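Local structure of monosaccharide ABC transporter substrate-binding protein, CUT2 family (Acidothermus cellulolyticus, 4RU1) at residues I38-V52 with P253-W265. The protein probably binds a monosaccharide or related polyol for uptake by an ABC transporter, and holds myo-inositol in this crystal. Sequence-based numbering, arbitrary orientation.
Sequences IIRKGALAAAAKDNV and PYVEGYEAVDSLW
Gly42 and Gly257 let two helices that run in roughly the same direction touch backbone to backbone. The axes of 38-49 and 253-265 come within 6.4 Å and cross at -36°. The carbonyl oxygens of Tyr254 and Ile39 occupy the space where a CB on Gly42 or Gly257 would sit. In the hollows left, CA-H groups point at carbonyls: Gly257 CA lies 3.6 Å from Ile39 O, nearly straight at the hydrogen (176°), and Gly42 CA lies 3.4 Å from Tyr254 O. The Tyr254 ring lies flat over Gly42, whose CA sits 3.6 Å from the ring centroid in a CH-pi contact. Tyr258 is a knob in a hole formed by Gly42, Ala45, Ala46 and Lys49. With chi1 at 179° its ring is placed so that Ala46 CB lies over one face, toward the rim. Lys49 bends at chi3 and brings NZ in at the ring edge to bond Tyr258 OH at 2.6 Å. Cutting Tyr258 back to an alanine would probably leave this hole unfilled and Lys49 NZ without its phenol partner. Val261 wedges between Ala43 and Ala46, and Pro253 fits against Ile38 and Ile39. Asp50 lies against a face of the Trp265 ring. Both helices pack on strand 21-27 of the same lobe of the periplasmic-binding fold. Asp50 OD2 and Asp262 OD1 are 2.5 Å apart, with the carboxylates nearly coplanar; two acid oxygens this close suggest that one of the carboxyl groups holds a proton.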
loop_
_atom_site.group_PDB
_atom_site.type_symbol
_atom_site.label_atom_id
_atom_site.label_comp_id
_atom_site.label_asym_id
_atom_site.label_seq_id
_atom_site.Cartn_x
_atom_site.Cartn_y
_atom_site.Cartn_z
ATOM N N ILE A 38 -5.206 -5.636 7.124
ATOM C CA ILE A 38 -4.102 -6.579 7.129
ATOM C C ILE A 38 -2.884 -5.934 7.788
ATOM O O ILE A 38 -2.168 -6.579 8.543
ATOM C CB ILE A 38 -3.745 -7.027 5.685
ATOM C CG1 ILE A 38 -4.987 -7.444 4.865
ATOM C CG2 ILE A 38 -2.747 -8.153 5.774
ATOM C CD1 ILE A 38 -4.787 -7.342 3.338
ATOM N N ILE A 39 -2.598 -4.670 7.486
ATOM C CA ILE A 39 -1.543 -3.876 8.182
ATOM C C ILE A 39 -1.758 -3.978 9.680
ATOM O O ILE A 39 -0.801 -4.290 10.445
ATOM C CB ILE A 39 -1.642 -2.390 7.769
ATOM C CG1 ILE A 39 -1.332 -2.221 6.274
ATOM C CG2 ILE A 39 -0.868 -1.465 8.728
ATOM C CD1 ILE A 39 0.168 -2.225 5.976
ATOM N N ARG A 40 -2.992 -3.760 10.094
ATOM C CA ARG A 40 -3.261 -3.780 11.543
ATOM C C ARG A 40 -3.101 -5.154 12.215
ATOM O O ARG A 40 -2.599 -5.296 13.340
ATOM C CB ARG A 40 -4.636 -3.216 11.788
ATOM C CG ARG A 40 -4.651 -1.725 11.537
ATOM C CD ARG A 40 -6.022 -1.064 11.621
ATOM N NE ARG A 40 -6.369 -0.979 13.018
ATOM C CZ ARG A 40 -7.458 -0.382 13.502
ATOM N NH1 ARG A 40 -8.338 0.197 12.698
ATOM N NH2 ARG A 40 -7.664 -0.357 14.809
ATOM N N LYS A 41 -3.441 -6.218 11.502
ATOM C CA LYS A 41 -3.232 -7.610 12.044
ATOM C C LYS A 41 -1.748 -7.865 12.249
ATOM O O LYS A 41 -1.322 -8.332 13.306
ATOM C CB LYS A 41 -3.843 -8.681 11.183
ATOM C CG LYS A 41 -5.392 -8.752 11.258
ATOM C CD LYS A 41 -5.951 -9.959 10.506
ATOM C CE LYS A 41 -7.479 -9.973 10.485
ATOM N NZ LYS A 41 -8.098 -8.666 10.037
ATOM N N GLY A 42 -0.905 -7.461 11.287
ATOM C CA GLY A 42 0.559 -7.541 11.538
ATOM C C GLY A 42 1.120 -6.761 12.709
ATOM O O GLY A 42 1.851 -7.257 13.596
ATOM N N ALA A 43 0.636 -5.547 12.779
ATOM C CA ALA A 43 1.050 -4.645 13.856
ATOM C C ALA A 43 0.623 -5.202 15.220
ATOM O O ALA A 43 1.411 -5.112 16.177
ATOM C CB ALA A 43 0.473 -3.247 13.615
ATOM N N LEU A 44 -0.618 -5.697 15.341
ATOM C CA LEU A 44 -1.099 -6.257 16.626
ATOM C C LEU A 44 -0.399 -7.549 16.948
ATOM O O LEU A 44 -0.201 -7.840 18.140
ATOM C CB LEU A 44 -2.642 -6.460 16.583
ATOM C CG LEU A 44 -3.436 -5.135 16.592
ATOM C CD1 LEU A 44 -4.909 -5.345 16.282
ATOM C CD2 LEU A 44 -3.258 -4.442 17.945
ATOM N N ALA A 45 0.066 -8.275 15.929
ATOM C CA ALA A 45 0.765 -9.579 16.231
ATOM C C ALA A 45 2.131 -9.266 16.863
ATOM O O ALA A 45 2.590 -9.951 17.822
ATOM C CB ALA A 45 0.938 -10.405 14.971
ATOM N N ALA A 46 2.790 -8.196 16.367
ATOM C CA ALA A 46 4.031 -7.707 16.972
ATOM C C ALA A 46 3.829 -7.140 18.354
ATOM O O ALA A 46 4.638 -7.394 19.290
ATOM C CB ALA A 46 4.728 -6.658 16.134
ATOM N N ALA A 47 2.754 -6.400 18.489
ATOM C CA ALA A 47 2.490 -5.615 19.688
ATOM C C ALA A 47 2.201 -6.616 20.842
ATOM O O ALA A 47 2.681 -6.407 21.987
ATOM C CB ALA A 47 1.346 -4.552 19.436
ATOM N N ALA A 48 1.447 -7.686 20.533
ATOM C CA ALA A 48 1.146 -8.769 21.485
ATOM C C ALA A 48 2.438 -9.400 22.074
ATOM O O ALA A 48 2.488 -9.763 23.205
ATOM C CB ALA A 48 0.282 -9.804 20.830
ATOM N N LYS A 49 3.495 -9.487 21.275
ATOM C CA LYS A 49 4.748 -10.167 21.663
ATOM C C LYS A 49 5.686 -9.207 22.348
ATOM O O LYS A 49 6.563 -9.629 23.106
ATOM C CB LYS A 49 5.424 -10.806 20.414
ATOM C CG LYS A 49 4.582 -11.924 19.776
ATOM C CD LYS A 49 5.274 -12.814 18.760
ATOM C CE LYS A 49 5.932 -11.987 17.702
ATOM N NZ LYS A 49 6.604 -12.726 16.603
ATOM N N ASP A 50 5.542 -7.915 22.064
ATOM C CA ASP A 50 6.536 -6.908 22.485
ATOM C C ASP A 50 6.062 -6.073 23.657
ATOM O O ASP A 50 6.677 -5.057 23.989
ATOM C CB ASP A 50 6.846 -6.002 21.291
ATOM C CG ASP A 50 7.527 -6.720 20.178
ATOM O OD1 ASP A 50 7.926 -7.885 20.343
ATOM O OD2 ASP A 50 7.634 -6.163 19.069
ATOM N N ASN A 51 4.931 -6.461 24.237
ATOM C CA ASN A 51 4.349 -5.680 25.358
ATOM C C ASN A 51 4.121 -4.212 24.993
ATOM O O ASN A 51 4.501 -3.287 25.688
ATOM C CB ASN A 51 5.206 -5.770 26.662
ATOM C CG ASN A 51 4.379 -5.440 27.929
ATOM O OD1 ASN A 51 3.139 -5.328 27.893
ATOM N ND2 ASN A 51 5.088 -5.289 29.057
ATOM N N VAL A 52 3.475 -4.033 23.848
ATOM C CA VAL A 52 3.162 -2.715 23.307
ATOM C C VAL A 52 1.661 -2.502 23.367
ATOM O O VAL A 52 0.891 -3.346 22.947
ATOM C CB VAL A 52 3.669 -2.652 21.832
ATOM C CG1 VAL A 52 3.083 -1.479 21.072
ATOM C CG2 VAL A 52 5.177 -2.564 21.791
ATOM N N PRO A 253 1.503 -6.415 3.387
ATOM C CA PRO A 253 1.084 -5.535 4.489
ATOM C C PRO A 253 1.219 -6.050 5.875
ATOM O O PRO A 253 1.445 -5.230 6.798
ATOM C CB PRO A 253 -0.399 -5.263 4.193
ATOM C CG PRO A 253 -0.808 -6.382 3.275
ATOM C CD PRO A 253 0.413 -6.663 2.439
ATOM N N TYR A 254 1.070 -7.354 6.074
ATOM C CA TYR A 254 1.220 -7.903 7.406
ATOM C C TYR A 254 2.608 -7.630 7.906
ATOM O O TYR A 254 2.835 -7.273 9.073
ATOM C CB TYR A 254 0.940 -9.397 7.404
ATOM C CG TYR A 254 0.938 -10.124 8.767
ATOM C CD1 TYR A 254 2.145 -10.540 9.356
ATOM C CD2 TYR A 254 -0.271 -10.366 9.493
ATOM C CE1 TYR A 254 2.141 -11.212 10.577
ATOM C CE2 TYR A 254 -0.267 -11.072 10.708
ATOM C CZ TYR A 254 0.933 -11.494 11.222
ATOM O OH TYR A 254 0.903 -12.234 12.387
ATOM N N VAL A 255 3.590 -7.803 7.014
ATOM C CA VAL A 255 4.989 -7.541 7.335
ATOM C C VAL A 255 5.252 -6.059 7.608
ATOM O O VAL A 255 6.056 -5.702 8.465
ATOM C CB VAL A 255 5.969 -8.099 6.312
ATOM C CG1 VAL A 255 7.431 -7.751 6.605
ATOM C CG2 VAL A 255 5.803 -9.608 6.252
ATOM N N GLU A 256 4.726 -5.206 6.738
ATOM C CA GLU A 256 4.847 -3.770 6.965
ATOM C C GLU A 256 4.373 -3.344 8.364
ATOM O O GLU A 256 5.105 -2.657 9.075
ATOM C CB GLU A 256 4.085 -2.984 5.929
ATOM C CG GLU A 256 4.610 -3.211 4.503
ATOM C CD GLU A 256 3.862 -2.465 3.440
ATOM O OE1 GLU A 256 2.951 -1.645 3.708
ATOM O OE2 GLU A 256 4.143 -2.730 2.231
ATOM N N GLY A 257 3.171 -3.743 8.729
ATOM C CA GLY A 257 2.644 -3.380 10.063
ATOM C C GLY A 257 3.370 -4.048 11.187
ATOM O O GLY A 257 3.683 -3.417 12.193
ATOM N N TYR A 258 3.710 -5.326 11.011
ATOM C CA TYR A 258 4.492 -6.036 11.991
ATOM C C TYR A 258 5.844 -5.427 12.259
ATOM O O TYR A 258 6.273 -5.216 13.414
ATOM C CB TYR A 258 4.619 -7.549 11.596
ATOM C CG TYR A 258 5.443 -8.368 12.564
ATOM C CD1 TYR A 258 6.830 -8.408 12.463
ATOM C CD2 TYR A 258 4.828 -9.163 13.548
ATOM C CE1 TYR A 258 7.603 -9.182 13.341
ATOM C CE2 TYR A 258 5.586 -9.951 14.414
ATOM C CZ TYR A 258 6.960 -9.952 14.315
ATOM O OH TYR A 258 7.683 -10.791 15.157
ATOM N N GLU A 259 6.565 -5.164 11.189
ATOM C CA GLU A 259 7.896 -4.627 11.379
ATOM C C GLU A 259 7.926 -3.186 11.879
ATOM O O GLU A 259 8.877 -2.773 12.593
ATOM C CB GLU A 259 8.710 -4.703 10.107
ATOM C CG GLU A 259 9.027 -6.148 9.607
ATOM C CD GLU A 259 9.794 -7.017 10.648
ATOM O OE1 GLU A 259 10.547 -6.391 11.421
ATOM O OE2 GLU A 259 9.679 -8.246 10.618
ATOM N N ALA A 260 6.917 -2.406 11.488
ATOM C CA ALA A 260 6.829 -1.042 11.997
ATOM C C ALA A 260 6.874 -1.080 13.507
ATOM O O ALA A 260 7.588 -0.335 14.132
ATOM C CB ALA A 260 5.543 -0.355 11.545
ATOM N N VAL A 261 6.155 -2.016 14.099
ATOM C CA VAL A 261 6.090 -2.144 15.545
ATOM C C VAL A 261 7.378 -2.807 16.084
ATOM O O VAL A 261 7.997 -2.287 17.034
ATOM C CB VAL A 261 4.840 -2.853 16.031
ATOM C CG1 VAL A 261 4.927 -3.128 17.519
ATOM C CG2 VAL A 261 3.634 -2.028 15.670
ATOM N N ASP A 262 7.731 -3.977 15.573
ATOM C CA ASP A 262 8.848 -4.759 16.121
ATOM C C ASP A 262 10.195 -4.076 15.975
ATOM O O ASP A 262 11.071 -4.247 16.854
ATOM C CB ASP A 262 8.841 -6.164 15.503
ATOM C CG ASP A 262 9.587 -7.161 16.336
ATOM O OD1 ASP A 262 9.181 -7.394 17.496
ATOM O OD2 ASP A 262 10.540 -7.821 15.845
ATOM N N SER A 263 10.397 -3.309 14.917
ATOM C CA SER A 263 11.581 -2.538 14.716
ATOM C C SER A 263 11.708 -1.454 15.768
ATOM O O SER A 263 12.826 -1.157 16.209
ATOM C CB SER A 263 11.696 -2.024 13.286
ATOM O OG SER A 263 10.862 -0.877 13.060
ATOM N N LEU A 264 10.584 -0.816 16.111
ATOM C CA LEU A 264 10.644 0.170 17.207
ATOM C C LEU A 264 11.011 -0.515 18.530
ATOM O O LEU A 264 11.799 0.025 19.349
ATOM C CB LEU A 264 9.317 0.937 17.339
ATOM C CG LEU A 264 9.116 1.989 16.292
ATOM C CD1 LEU A 264 7.692 2.554 16.213
ATOM C CD2 LEU A 264 10.041 3.136 16.606
ATOM N N TRP A 265 10.546 -1.734 18.705
ATOM C CA TRP A 265 10.862 -2.480 19.938
ATOM C C TRP A 265 12.373 -2.791 19.935
ATOM O O TRP A 265 13.024 -2.596 20.960
ATOM C CB TRP A 265 9.986 -3.728 20.122
ATOM C CG TRP A 265 10.404 -4.674 21.227
ATOM C CD1 TRP A 265 9.878 -4.723 22.497
ATOM C CD2 TRP A 265 11.404 -5.697 21.147
ATOM N NE1 TRP A 265 10.486 -5.761 23.219
ATOM C CE2 TRP A 265 11.450 -6.333 22.415
ATOM C CE3 TRP A 265 12.279 -6.118 20.135
ATOM C CZ2 TRP A 265 12.319 -7.378 22.674
ATOM C CZ3 TRP A 265 13.149 -7.161 20.400
ATOM C CH2 TRP A 265 13.179 -7.754 21.667
#